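Local atomic coordinates of oxygenase-reductase (Streptomyces fradiae, PDB entry 4OSP), a protein that reduces the C-6 ketone of angucyclinone intermediates in urdamycin biosynthesis with NADPH, this chain being its C-terminal short-chain dehydrogenase/reductase domain. Residues 31-36 against 41-46; 160-165 against 220-225; 183-188 against 193-198; 83-88 against 139-144. All blocks are in the same frame, centred on the assembly; numbering follows the deposited sequence.

Contact 1 (31-36 against 41-46)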
loop_
_atom_site.group_PDB
_atom_site.type_symbol
_atom_site.label_atom_id
_atom_site.label_comp_id
_atom_site.label_asym_id
_atom_site.label_seq_id
_atom_site.Cartn_x
_atom_site.Cartn_y
_atom_site.Cartn_z
ATOM N N ALA B 31 -19.027 -2.448 21.572
ATOM C CA ALA B 31 -18.167 -1.420 22.173
ATOM C C ALA B 31 -18.200 -0.113 21.377
ATOM O O ALA B 31 -18.126 0.992 21.960
ATOM C CB ALA B 31 -16.743 -1.927 22.306
ATOM N N THR B 32 -18.307 -0.237 20.053
ATOM C CA THR B 32 -18.409 0.929 19.183
ATOM C C THR B 32 -19.679 1.711 19.486
ATOM O O THR B 32 -19.628 2.941 19.685
ATOM C CB THR B 32 -18.376 0.542 17.689
ATOM O OG1 THR B 32 -17.134 -0.113 17.392
ATOM C CG2 THR B 32 -18.511 1.782 16.816
ATOM N N ALA B 33 -20.810 0.997 19.540
ATOM C CA ALA B 33 -22.082 1.620 19.899
ATOM C C ALA B 33 -21.978 2.327 21.260
ATOM O O ALA B 33 -22.423 3.475 21.417
ATOM C CB ALA B 33 -23.216 0.595 19.893
ATOM N N ILE B 34 -21.353 1.658 22.224
ATOM C CA ILE B 34 -21.154 2.239 23.554
ATOM C C ILE B 34 -20.306 3.527 23.533
ATOM O O ILE B 34 -20.680 4.539 24.146
ATOM C CB ILE B 34 -20.585 1.187 24.546
ATOM C CG1 ILE B 34 -21.668 0.150 24.888
ATOM C CG2 ILE B 34 -20.033 1.854 25.807
ATOM C CD1 ILE B 34 -21.150 -1.123 25.544
ATOM N N ARG B 35 -19.182 3.505 22.818
ATOM C CA ARG B 35 -18.298 4.676 22.799
ATOM C C ARG B 35 -18.944 5.885 22.098
ATOM O O ARG B 35 -18.821 7.022 22.570
ATOM C CB ARG B 35 -16.913 4.339 22.196
ATOM C CG ARG B 35 -15.945 5.525 22.126
ATOM C CD ARG B 35 -15.588 6.051 23.510
ATOM N NE ARG B 35 -15.007 7.400 23.490
ATOM C CZ ARG B 35 -13.701 7.650 23.559
ATOM N NH1 ARG B 35 -12.830 6.649 23.638
ATOM N NH2 ARG B 35 -13.260 8.899 23.554
ATOM N N LEU B 36 -19.635 5.633 20.986
ATOM C CA LEU B 36 -20.379 6.686 20.287
ATOM C C LEU B 36 -21.424 7.348 21.187
ATOM O O LEU B 36 -21.460 8.575 21.303
ATOM C CB LEU B 36 -21.025 6.145 19.002
ATOM C CG LEU B 36 -20.055 5.698 17.902
ATOM C CD1 LEU B 36 -20.809 5.090 16.723
ATOM C CD2 LEU B 36 -19.141 6.825 17.444
ATOM N N ALA B 41 -23.872 10.667 21.097
ATOM C CA ALA B 41 -24.630 10.257 19.915
ATOM C C ALA B 41 -25.817 9.383 20.300
ATOM O O ALA B 41 -25.708 8.530 21.188
ATOM C CB ALA B 41 -23.729 9.514 18.939
ATOM N N LEU B 42 -26.947 9.590 19.624
ATOM C CA LEU B 42 -28.062 8.643 19.711
ATOM C C LEU B 42 -27.818 7.492 18.733
ATOM O O LEU B 42 -27.669 7.708 17.522
ATOM C CB LEU B 42 -29.409 9.330 19.438
ATOM C CG LEU B 42 -30.534 8.373 19.020
ATOM C CD1 LEU B 42 -31.015 7.536 20.195
ATOM C CD2 LEU B 42 -31.695 9.115 18.386
ATOM N N VAL B 43 -27.786 6.275 19.263
ATOM C CA VAL B 43 -27.284 5.125 18.522
ATOM C C VAL B 43 -28.356 4.076 18.294
ATOM O O VAL B 43 -29.069 3.681 19.224
ATOM C CB VAL B 43 -26.087 4.456 19.243
ATOM C CG1 VAL B 43 -25.545 3.287 18.429
ATOM C CG2 VAL B 43 -24.986 5.474 19.534
ATOM N N ALA B 44 -28.467 3.631 17.046
ATOM C CA ALA B 44 -29.288 2.487 16.714
ATOM C C ALA B 44 -28.437 1.231 16.787
ATOM O O ALA B 44 -27.501 1.055 16.013
ATOM C CB ALA B 44 -29.900 2.653 15.330
ATOM N N VAL B 45 -28.741 0.384 17.760
ATOM C CA VAL B 45 -28.043 -0.874 17.927
ATOM C C VAL B 45 -28.765 -1.888 17.075
ATOM O O VAL B 45 -29.930 -2.191 17.326
ATOM C CB VAL B 45 -28.056 -1.332 19.404
ATOM C CG1 VAL B 45 -27.414 -2.708 19.564
ATOM C CG2 VAL B 45 -27.362 -0.305 20.285
ATOM N N HIS B 46 -28.085 -2.386 16.050
ATOM C CA HIS B 46 -28.652 -3.400 15.178
ATOM C C HIS B 46 -28.143 -4.767 15.538
ATOM O O HIS B 46 -27.003 -4.912 15.961
ATOM C CB HIS B 46 -28.310 -3.118 13.712
ATOM C CG HIS B 46 -28.501 -4.302 12.812
ATOM N ND1 HIS B 46 -27.499 -5.218 12.561
ATOM C CD2 HIS B 46 -29.584 -4.732 12.123
ATOM C CE1 HIS B 46 -27.955 -6.153 11.748
ATOM N NE2 HIS B 46 -29.215 -5.877 11.461
#
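Val43 meets the helix through both its methyls, which divide the work. Its CB points at helix 27-38, and from there CG1, anti to the backbone N (chi1 -178°), runs to the CB of Ala33 at 3.8 Å. CG2, anti to the carbonyl carbon, turns toward the C-terminal end of the helical segment 31-36, where it lies 3.8 Å from the carbonyl O of Ala33 and 4.1 Å from CB of Leu36. One branched residue thus fills the step between two helix positions three residues apart. The axis of 31-36 runs nearly antiparallel to that of strand 42-46, at 164° and 8.4 Å at closest approach, with the small Ala33 on the facing side. This is the return half of the first beta-alpha-beta unit of the Rossmann fold, in which the chain climbs strand 18-21, descends helix 27-38 and enters the neighbouring parallel strand 42-47. At the turn between them, the backbone N of Ala41 donates to O of Leu36 (3.2 Å); CB of Ala41 lies against the same oxygen. Further along the strand, CG2 of Val45 makes a more distant contact with CB of Ala33, 4.3 Å away, and Val45 also packs on Ser24, between the NADP(+)-binding residues Gly23 and Ser25.

Contact 2 (160-165 against 220-225)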
loop_
_atom_site.group_PDB
_atom_site.type_symbol
_atom_site.label_atom_id
_atom_site.label_comp_id
_atom_site.label_asym_id
_atom_site.label_seq_id
_atom_site.Cartn_x
_atom_site.Cartn_y
_atom_site.Cartn_z
ATOM N N THR B 160 -7.243 -8.948 5.408
ATOM C CA THR B 160 -6.987 -8.420 4.048
ATOM C C THR B 160 -5.498 -8.103 3.838
ATOM O O THR B 160 -5.046 -7.916 2.706
ATOM C CB THR B 160 -7.813 -7.149 3.717
ATOM O OG1 THR B 160 -7.340 -6.033 4.491
ATOM C CG2 THR B 160 -9.313 -7.369 3.952
ATOM N N ARG B 161 -4.749 -8.046 4.939
ATOM C CA ARG B 161 -3.338 -7.655 4.917
ATOM C C ARG B 161 -2.447 -8.828 5.323
ATOM O O ARG B 161 -1.233 -8.816 5.091
ATOM C CB ARG B 161 -3.107 -6.470 5.871
ATOM C CG ARG B 161 -3.973 -5.237 5.606
ATOM C CD ARG B 161 -3.658 -4.646 4.243
ATOM N NE ARG B 161 -3.972 -3.221 4.147
ATOM C CZ ARG B 161 -5.164 -2.731 3.822
ATOM N NH1 ARG B 161 -6.186 -3.551 3.584
ATOM N NH2 ARG B 161 -5.333 -1.416 3.737
ATOM N N PHE B 162 -3.072 -9.832 5.932
ATOM C CA PHE B 162 -2.383 -10.988 6.495
ATOM C C PHE B 162 -2.956 -12.262 5.884
ATOM O O PHE B 162 -4.143 -12.561 6.061
ATOM C CB PHE B 162 -2.592 -11.011 8.017
ATOM C CG PHE B 162 -1.609 -11.874 8.761
ATOM C CD1 PHE B 162 -1.742 -13.263 8.773
ATOM C CD2 PHE B 162 -0.564 -11.294 9.483
ATOM C CE1 PHE B 162 -0.838 -14.055 9.469
ATOM C CE2 PHE B 162 0.342 -12.083 10.184
ATOM C CZ PHE B 162 0.205 -13.465 10.178
ATOM N N ALA B 163 -2.114 -13.004 5.166
ATOM C CA ALA B 163 -2.537 -14.253 4.525
ATOM C C ALA B 163 -3.027 -15.302 5.537
ATOM O O ALA B 163 -2.425 -15.496 6.602
ATOM C CB ALA B 163 -1.425 -14.819 3.656
ATOM N N ASN B 164 -4.137 -15.951 5.191
ATOM C CA ASN B 164 -4.759 -16.978 6.024
ATOM C C ASN B 164 -5.790 -17.744 5.197
ATOM O O ASN B 164 -6.956 -17.335 5.118
ATOM C CB ASN B 164 -5.416 -16.355 7.269
ATOM C CG ASN B 164 -5.795 -17.391 8.314
ATOM O OD1 ASN B 164 -6.065 -18.549 7.994
ATOM N ND2 ASN B 164 -5.823 -16.972 9.575
ATOM N N PRO B 165 -5.359 -18.851 4.564
ATOM C CA PRO B 165 -6.208 -19.621 3.645
ATOM C C PRO B 165 -7.469 -20.167 4.315
ATOM O O PRO B 165 -8.451 -20.464 3.630
ATOM C CB PRO B 165 -5.299 -20.778 3.204
ATOM C CG PRO B 165 -3.913 -20.316 3.488
ATOM C CD PRO B 165 -4.018 -19.444 4.701
ATOM N N ALA B 220 -1.354 -13.090 21.487
ATOM C CA ALA B 220 -0.674 -11.876 21.961
ATOM C C ALA B 220 0.591 -11.581 21.175
ATOM O O ALA B 220 0.897 -10.421 20.909
ATOM C CB ALA B 220 -0.351 -11.977 23.451
ATOM N N GLY B 221 1.313 -12.636 20.800
ATOM C CA GLY B 221 2.602 -12.511 20.122
ATOM C C GLY B 221 2.513 -11.856 18.757
ATOM O O GLY B 221 3.508 -11.344 18.240
ATOM N N TYR B 222 1.316 -11.864 18.174
ATOM C CA TYR B 222 1.079 -11.200 16.894
ATOM C C TYR B 222 1.107 -9.662 17.007
ATOM O O TYR B 222 1.241 -8.959 16.007
ATOM C CB TYR B 222 -0.234 -11.685 16.278
ATOM C CG TYR B 222 -0.130 -13.053 15.636
ATOM C CD1 TYR B 222 0.701 -13.263 14.539
ATOM C CD2 TYR B 222 -0.865 -14.136 16.124
ATOM C CE1 TYR B 222 0.803 -14.509 13.946
ATOM C CE2 TYR B 222 -0.775 -15.386 15.533
ATOM C CZ TYR B 222 0.062 -15.566 14.444
ATOM O OH TYR B 222 0.166 -16.799 13.843
ATOM N N SER B 223 0.999 -9.156 18.231
ATOM C CA SER B 223 1.050 -7.732 18.474
ATOM C C SER B 223 2.412 -7.335 19.011
ATOM O O SER B 223 2.992 -8.033 19.847
ATOM C CB SER B 223 -0.036 -7.330 19.467
ATOM O OG SER B 223 0.144 -5.998 19.917
ATOM N N VAL B 224 2.910 -6.199 18.540
ATOM C CA VAL B 224 4.176 -5.662 19.008
ATOM C C VAL B 224 4.120 -5.288 20.501
ATOM O O VAL B 224 5.154 -5.152 21.156
ATOM C CB VAL B 224 4.640 -4.465 18.135
ATOM C CG1 VAL B 224 3.833 -3.212 18.434
ATOM C CG2 VAL B 224 6.107 -4.191 18.358
ATOM N N PHE B 225 2.911 -5.143 21.041
ATOM C CA PHE B 225 2.745 -4.841 22.469
ATOM C C PHE B 225 2.666 -6.098 23.334
ATOM O O PHE B 225 2.610 -6.007 24.564
ATOM C CB PHE B 225 1.512 -3.978 22.699
ATOM C CG PHE B 225 1.574 -2.650 22.016
ATOM C CD1 PHE B 225 2.618 -1.766 22.275
ATOM C CD2 PHE B 225 0.586 -2.271 21.127
ATOM C CE1 PHE B 225 2.674 -0.531 21.650
ATOM C CE2 PHE B 225 0.633 -1.037 20.505
ATOM C CZ PHE B 225 1.677 -0.166 20.766
#
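Two surface loops meet here beyond the C-terminal ends of the sheet strands: 160-165, which leads from strand 151-155 toward helix 168-187, and the segment 220-225, which comes after helix 213-220. A single aromatic pair joins them, Phe162 with Tyr222. CZ of Phe162 comes to 4.0 Å from CE1 of Tyr222, and the ring centroids are 5.8 Å apart with planes at 87°. The two side chains cross at about a right angle. Phe162 carries its ring anti to the backbone N (chi1 -162°), which sends CZ across the gap, while the CA atoms of the two residues stay 11.0 Å apart. The little surface buried, 62 Å² in all, marks a light touch between loops.

Each loop is fixed by other bonds. A type I beta turn from Ala220 to Ser223 presents Tyr222, and OG of Ser223 accepts from N of Phe225 at 3.1 Å, forming an ST turn. On the other side, neighbouring subunits hold 160-165: the backbone N of Asn164 pairs with His183 of the third subunit, and Phe162 packs on Gly263 of the fourth. The pair lies about 11 Å from the cofactor-binding Thr203 and Lys174, between side chains. In short-chain dehydrogenases/reductases, the loop after this strand and the insertion after strand 194-204, which here holds helix 213-220, flank the cofactor and substrate cleft.

Contact 3 (183-188 against 193-198)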
loop_
_atom_site.group_PDB
_atom_site.type_symbol
_atom_site.label_atom_id
_atom_site.label_comp_id
_atom_site.label_asym_id
_atom_site.label_seq_id
_atom_site.Cartn_x
_atom_site.Cartn_y
_atom_site.Cartn_z
ATOM N N HIS B 183 -13.921 4.216 -3.301
ATOM C CA HIS B 183 -14.742 4.830 -4.337
ATOM C C HIS B 183 -15.839 5.749 -3.787
ATOM O O HIS B 183 -16.063 6.843 -4.323
ATOM C CB HIS B 183 -15.282 3.747 -5.250
ATOM C CG HIS B 183 -14.217 2.812 -5.731
ATOM N ND1 HIS B 183 -13.357 3.131 -6.762
ATOM C CD2 HIS B 183 -13.828 1.597 -5.282
ATOM C CE1 HIS B 183 -12.504 2.143 -6.941
ATOM N NE2 HIS B 183 -12.755 1.209 -6.043
ATOM N N PHE B 184 -16.481 5.347 -2.696
ATOM C CA PHE B 184 -17.437 6.237 -2.048
ATOM C C PHE B 184 -16.818 7.469 -1.424
ATOM O O PHE B 184 -17.492 8.491 -1.272
ATOM C CB PHE B 184 -18.312 5.506 -1.035
ATOM C CG PHE B 184 -19.525 4.899 -1.632
ATOM C CD1 PHE B 184 -20.584 5.695 -2.024
ATOM C CD2 PHE B 184 -19.606 3.533 -1.837
ATOM C CE1 PHE B 184 -21.717 5.141 -2.587
ATOM C CE2 PHE B 184 -20.733 2.971 -2.415
ATOM C CZ PHE B 184 -21.789 3.777 -2.795
ATOM N N ALA B 185 -15.548 7.389 -1.044
ATOM C CA ALA B 185 -14.852 8.570 -0.515
ATOM C C ALA B 185 -14.700 9.604 -1.630
ATOM O O ALA B 185 -14.918 10.813 -1.428
ATOM C CB ALA B 185 -13.491 8.187 0.048
ATOM N N LYS B 186 -14.324 9.127 -2.806
ATOM C CA LYS B 186 -14.287 9.969 -3.986
ATOM C C LYS B 186 -15.694 10.463 -4.320
ATOM O O LYS B 186 -15.908 11.660 -4.550
ATOM C CB LYS B 186 -13.691 9.192 -5.166
ATOM C CG LYS B 186 -13.726 9.928 -6.499
ATOM C CD LYS B 186 -12.677 11.014 -6.518
ATOM C CE LYS B 186 -12.633 11.745 -7.845
ATOM N NZ LYS B 186 -12.097 13.117 -7.613
ATOM N N HIS B 187 -16.657 9.543 -4.326
ATOM C CA HIS B 187 -18.019 9.868 -4.751
ATOM C C HIS B 187 -18.627 10.932 -3.850
ATOM O O HIS B 187 -19.278 11.852 -4.334
ATOM C CB HIS B 187 -18.901 8.613 -4.760
ATOM C CG HIS B 187 -20.246 8.818 -5.394
ATOM N ND1 HIS B 187 -20.403 9.205 -6.712
ATOM C CD2 HIS B 187 -21.499 8.675 -4.893
ATOM C CE1 HIS B 187 -21.691 9.303 -6.990
ATOM N NE2 HIS B 187 -22.378 8.985 -5.903
ATOM N N LEU B 188 -18.379 10.821 -2.541
ATOM C CA LEU B 188 -19.065 11.661 -1.561
ATOM C C LEU B 188 -18.281 12.906 -1.146
ATOM O O LEU B 188 -18.666 13.591 -0.199
ATOM C CB LEU B 188 -19.459 10.835 -0.333
ATOM C CG LEU B 188 -20.360 9.610 -0.591
ATOM C CD1 LEU B 188 -20.604 8.822 0.692
ATOM C CD2 LEU B 188 -21.682 10.030 -1.230
ATOM N N ILE B 193 -18.718 14.216 3.163
ATOM C CA ILE B 193 -18.829 13.024 3.982
ATOM C C ILE B 193 -17.515 12.267 3.872
ATOM O O ILE B 193 -17.028 12.042 2.773
ATOM C CB ILE B 193 -19.999 12.136 3.490
ATOM C CG1 ILE B 193 -21.329 12.901 3.593
ATOM C CG2 ILE B 193 -20.068 10.841 4.275
ATOM C CD1 ILE B 193 -22.392 12.423 2.617
ATOM N N THR B 194 -16.920 11.908 5.006
ATOM C CA THR B 194 -15.721 11.058 4.980
ATOM C C THR B 194 -16.111 9.589 4.983
ATOM O O THR B 194 -17.134 9.210 5.557
ATOM C CB THR B 194 -14.750 11.334 6.147
ATOM O OG1 THR B 194 -15.268 10.758 7.351
ATOM C CG2 THR B 194 -14.510 12.842 6.329
ATOM N N VAL B 195 -15.287 8.774 4.320
ATOM C CA VAL B 195 -15.499 7.339 4.224
ATOM C C VAL B 195 -14.152 6.667 4.507
ATOM O O VAL B 195 -13.180 6.869 3.781
ATOM C CB VAL B 195 -16.017 6.922 2.813
ATOM C CG1 VAL B 195 -16.575 5.510 2.839
ATOM C CG2 VAL B 195 -17.095 7.884 2.312
ATOM N N ASN B 196 -14.089 5.901 5.591
ATOM C CA ASN B 196 -12.847 5.253 5.984
ATOM C C ASN B 196 -13.055 3.799 6.403
ATOM O O ASN B 196 -14.173 3.370 6.706
ATOM C CB ASN B 196 -12.169 6.039 7.111
ATOM C CG ASN B 196 -11.630 7.376 6.646
ATOM O OD1 ASN B 196 -10.626 7.442 5.926
ATOM N ND2 ASN B 196 -12.283 8.449 7.061
ATOM N N SER B 197 -11.965 3.049 6.405
ATOM C CA SER B 197 -11.963 1.656 6.847
ATOM C C SER B 197 -11.137 1.557 8.120
ATOM O O SER B 197 -10.176 2.298 8.301
ATOM C CB SER B 197 -11.349 0.758 5.777
ATOM O OG SER B 197 -12.285 0.441 4.772
ATOM N N VAL B 198 -11.555 0.673 9.018
ATOM C CA VAL B 198 -10.807 0.367 10.223
ATOM C C VAL B 198 -10.552 -1.144 10.228
ATOM O O VAL B 198 -11.487 -1.933 10.075
ATOM C CB VAL B 198 -11.589 0.777 11.497
ATOM C CG1 VAL B 198 -10.791 0.421 12.747
ATOM C CG2 VAL B 198 -11.897 2.270 11.486
HETATM O O HOH W 1 -14.942 11.655 1.413
#
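Leu188 turns its CG anti to the carbonyl carbon (chi1 -58°) and its chi2 extended, which carries CD1 over to the strand; Val195, with CG1 anti to the backbone N (chi1 -165°), swings CG2 back against the helix. CD1 of Leu188 meets CG2 of Val195 at 4.0 Å, the side chains crossing at about a right angle, and the same CD1 of Leu188 also lies 4.1 Å from CG2 of Ile193. Lower on the same leucine, CB faces CB of Ile193. Val195 fits closest to the helix backbone itself: its CG2 stands 3.7 Å from CA of Ala185 and as near to the carbonyl O of Phe184, while its CB lies 4.0 Å from CB of Ala185. The chains come close here, with the CA atoms of Ala185 and Val195 4.9 Å apart.

Polar links accompany this apolar seam. The N-H of Ile193 reaches O of Leu188 in a long, weak bond of 3.4 Å, joining Leu188, just past the helical turns, to Ile193, just before the strand. A water donates to O of Ala185 at 3.0 Å; its link to O of Ile193 is doubtful. The contact lies on the crossover from helix 168-187 into strand 194-204, which completes a beta-alpha-beta unit with strand 151-155; Val195 and Leu188 both pack on Ile152 of that strand, while Phe184 leans on Phe136 and Val139 of helix 121-142.

Contact 4 (83-88 against 139-144)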
loop_
_atom_site.group_PDB
_atom_site.type_symbol
_atom_site.label_atom_id
_atom_site.label_comp_id
_atom_site.label_asym_id
_atom_site.label_seq_id
_atom_site.Cartn_x
_atom_site.Cartn_y
_atom_site.Cartn_z
ATOM N N GLU B 83 -36.002 -3.892 5.756
ATOM C CA GLU B 83 -36.406 -3.977 7.161
ATOM C C GLU B 83 -35.507 -3.113 8.043
ATOM O O GLU B 83 -35.997 -2.337 8.878
ATOM C CB GLU B 83 -36.426 -5.438 7.658
ATOM C CG GLU B 83 -37.321 -6.366 6.844
ATOM C CD GLU B 83 -38.792 -5.939 6.829
ATOM O OE1 GLU B 83 -39.331 -5.542 7.891
ATOM O OE2 GLU B 83 -39.417 -6.009 5.750
ATOM N N LEU B 84 -34.194 -3.227 7.850
ATOM C CA LEU B 84 -33.252 -2.400 8.604
ATOM C C LEU B 84 -33.707 -0.936 8.623
ATOM O O LEU B 84 -33.891 -0.350 9.692
ATOM C CB LEU B 84 -31.835 -2.524 8.031
ATOM C CG LEU B 84 -30.709 -1.636 8.592
ATOM C CD1 LEU B 84 -30.623 -1.666 10.113
ATOM C CD2 LEU B 84 -29.373 -2.059 7.995
ATOM N N PHE B 85 -33.918 -0.355 7.450
ATOM C CA PHE B 85 -34.177 1.071 7.383
ATOM C C PHE B 85 -35.599 1.463 7.784
ATOM O O PHE B 85 -35.816 2.552 8.295
ATOM C CB PHE B 85 -33.782 1.634 6.014
ATOM C CG PHE B 85 -32.296 1.825 5.849
ATOM C CD1 PHE B 85 -31.470 0.743 5.552
ATOM C CD2 PHE B 85 -31.720 3.081 6.025
ATOM C CE1 PHE B 85 -30.103 0.911 5.414
ATOM C CE2 PHE B 85 -30.357 3.258 5.876
ATOM C CZ PHE B 85 -29.543 2.170 5.572
ATOM N N LEU B 86 -36.557 0.562 7.586
ATOM C CA LEU B 86 -37.905 0.753 8.125
ATOM C C LEU B 86 -37.820 0.982 9.630
ATOM O O LEU B 86 -38.337 1.983 10.157
ATOM C CB LEU B 86 -38.767 -0.470 7.833
ATOM C CG LEU B 86 -40.291 -0.355 7.920
ATOM C CD1 LEU B 86 -40.847 0.516 6.793
ATOM C CD2 LEU B 86 -40.916 -1.746 7.871
ATOM N N ALA B 87 -37.132 0.071 10.311
ATOM C CA ALA B 87 -36.957 0.152 11.760
ATOM C C ALA B 87 -36.077 1.345 12.144
ATOM O O ALA B 87 -36.381 2.076 13.090
ATOM C CB ALA B 87 -36.380 -1.150 12.295
ATOM N N LEU B 88 -35.014 1.570 11.377
ATOM C CA LEU B 88 -34.116 2.682 11.651
ATOM C C LEU B 88 -34.861 4.019 11.611
ATOM O O LEU B 88 -34.731 4.843 12.523
ATOM C CB LEU B 88 -32.931 2.687 10.667
ATOM C CG LEU B 88 -31.944 3.848 10.802
ATOM C CD1 LEU B 88 -31.141 3.695 12.086
ATOM C CD2 LEU B 88 -31.022 3.935 9.593
ATOM N N VAL B 139 -25.084 1.309 2.396
ATOM C CA VAL B 139 -24.528 2.600 2.040
ATOM C C VAL B 139 -25.453 3.288 1.042
ATOM O O VAL B 139 -25.787 4.467 1.197
ATOM C CB VAL B 139 -23.114 2.471 1.441
ATOM C CG1 VAL B 139 -22.636 3.818 0.914
ATOM C CG2 VAL B 139 -22.146 1.929 2.483
ATOM N N GLN B 140 -25.877 2.548 0.027
ATOM C CA GLN B 140 -26.705 3.123 -1.022
ATOM C C GLN B 140 -27.987 3.707 -0.440
ATOM O O GLN B 140 -28.336 4.854 -0.706
ATOM C CB GLN B 140 -27.040 2.077 -2.081
ATOM C CG GLN B 140 -27.763 2.645 -3.295
ATOM C CD GLN B 140 -28.255 1.559 -4.215
ATOM O OE1 GLN B 140 -29.238 0.881 -3.919
ATOM N NE2 GLN B 140 -27.569 1.379 -5.340
ATOM N N ARG B 141 -28.675 2.915 0.367
ATOM C CA ARG B 141 -29.893 3.364 1.001
ATOM C C ARG B 141 -29.621 4.495 2.018
ATOM O O ARG B 141 -30.390 5.463 2.092
ATOM C CB ARG B 141 -30.632 2.175 1.630
ATOM C CG ARG B 141 -31.886 2.510 2.427
ATOM C CD ARG B 141 -33.063 2.976 1.565
ATOM N NE ARG B 141 -33.933 3.856 2.350
ATOM C CZ ARG B 141 -34.978 3.437 3.050
ATOM N NH1 ARG B 141 -35.300 2.154 3.051
ATOM N NH2 ARG B 141 -35.707 4.287 3.741
ATOM N N ALA B 142 -28.518 4.404 2.761
ATOM C CA ALA B 142 -28.210 5.419 3.785
ATOM C C ALA B 142 -27.906 6.815 3.229
ATOM O O ALA B 142 -28.095 7.814 3.933
ATOM C CB ALA B 142 -27.082 4.954 4.703
ATOM N N LEU B 143 -27.421 6.884 1.985
ATOM C CA LEU B 143 -27.109 8.171 1.352
ATOM C C LEU B 143 -28.294 9.121 1.376
ATOM O O LEU B 143 -28.125 10.337 1.393
ATOM C CB LEU B 143 -26.638 7.995 -0.094
ATOM C CG LEU B 143 -25.347 7.226 -0.396
ATOM C CD1 LEU B 143 -25.032 7.388 -1.874
ATOM C CD2 LEU B 143 -24.171 7.690 0.445
ATOM N N THR B 144 -29.495 8.565 1.391
ATOM C CA THR B 144 -30.701 9.374 1.481
ATOM C C THR B 144 -30.877 10.038 2.851
ATOM O O THR B 144 -31.606 11.021 2.973
ATOM C CB THR B 144 -31.964 8.552 1.158
ATOM O OG1 THR B 144 -33.114 9.385 1.322
ATOM C CG2 THR B 144 -32.100 7.369 2.094
#
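Phe85 lays one face of its ring under the aliphatic part of Arg141, and this is the tight part of the contact. CG of Arg141 stands 3.5 Å from the ring centroid and 9° off the normal, a CH-pi contact almost exactly over the centre. The arginine starts with CG anti to the backbone N (chi1 176°) and then bends at chi2, so that the guanidinium comes back along the phenylalanine toward its root: NH1 lies 3.4 Å from CB of Phe85, which sits over one guanidinium face near its rim. Ring and guanidinium planes are 29° apart, and the two side chains run past each other in opposite directions. Beyond the arginine, the far end of the ring reaches the other helix directly, with CE2 of Phe85 3.7 Å from CA of Ala142 and CZ 3.8 Å from its CB.

On the inner side Phe85 and Ala142 are buried, with Leu145 against the former and Leu104 of strand 103-106 against the latter. Toward solvent the packing gives way to charge. Arg141 is partly exposed, and its NH2 makes a salt bridge with Glu89, one turn of helix 80-96 beyond Phe85. Helices 80-96 and 121-142 lie side by side on one face of the parallel sheet, the layered alpha-beta-alpha packing of a Rossmann fold.

Contacts 1, 3 and 4 form a connected path through the Rossmann core, while contact 2 stands apart. Contact 4 is the middle piece: Leu88 CD1 meets Ala44 CB of contact 1 at 3.6 Å, and on its other side Val139 CG1 lies 3.8 Å from Phe184 CZ of contact 3, with Leu143 also against Leu188. Contacts 1 and 3 belong to two beta-alpha-beta units of the same sheet, their centres 20 Å apart. Contact 1 comes nearest to the cofactor site, Val45 being about 5 Å from Ser25 between side chains, whereas the aromatic pair of contact 2 stays about 11 Å from Thr203 and Lys174. Contacts 2 and 3 both touch the second subunit.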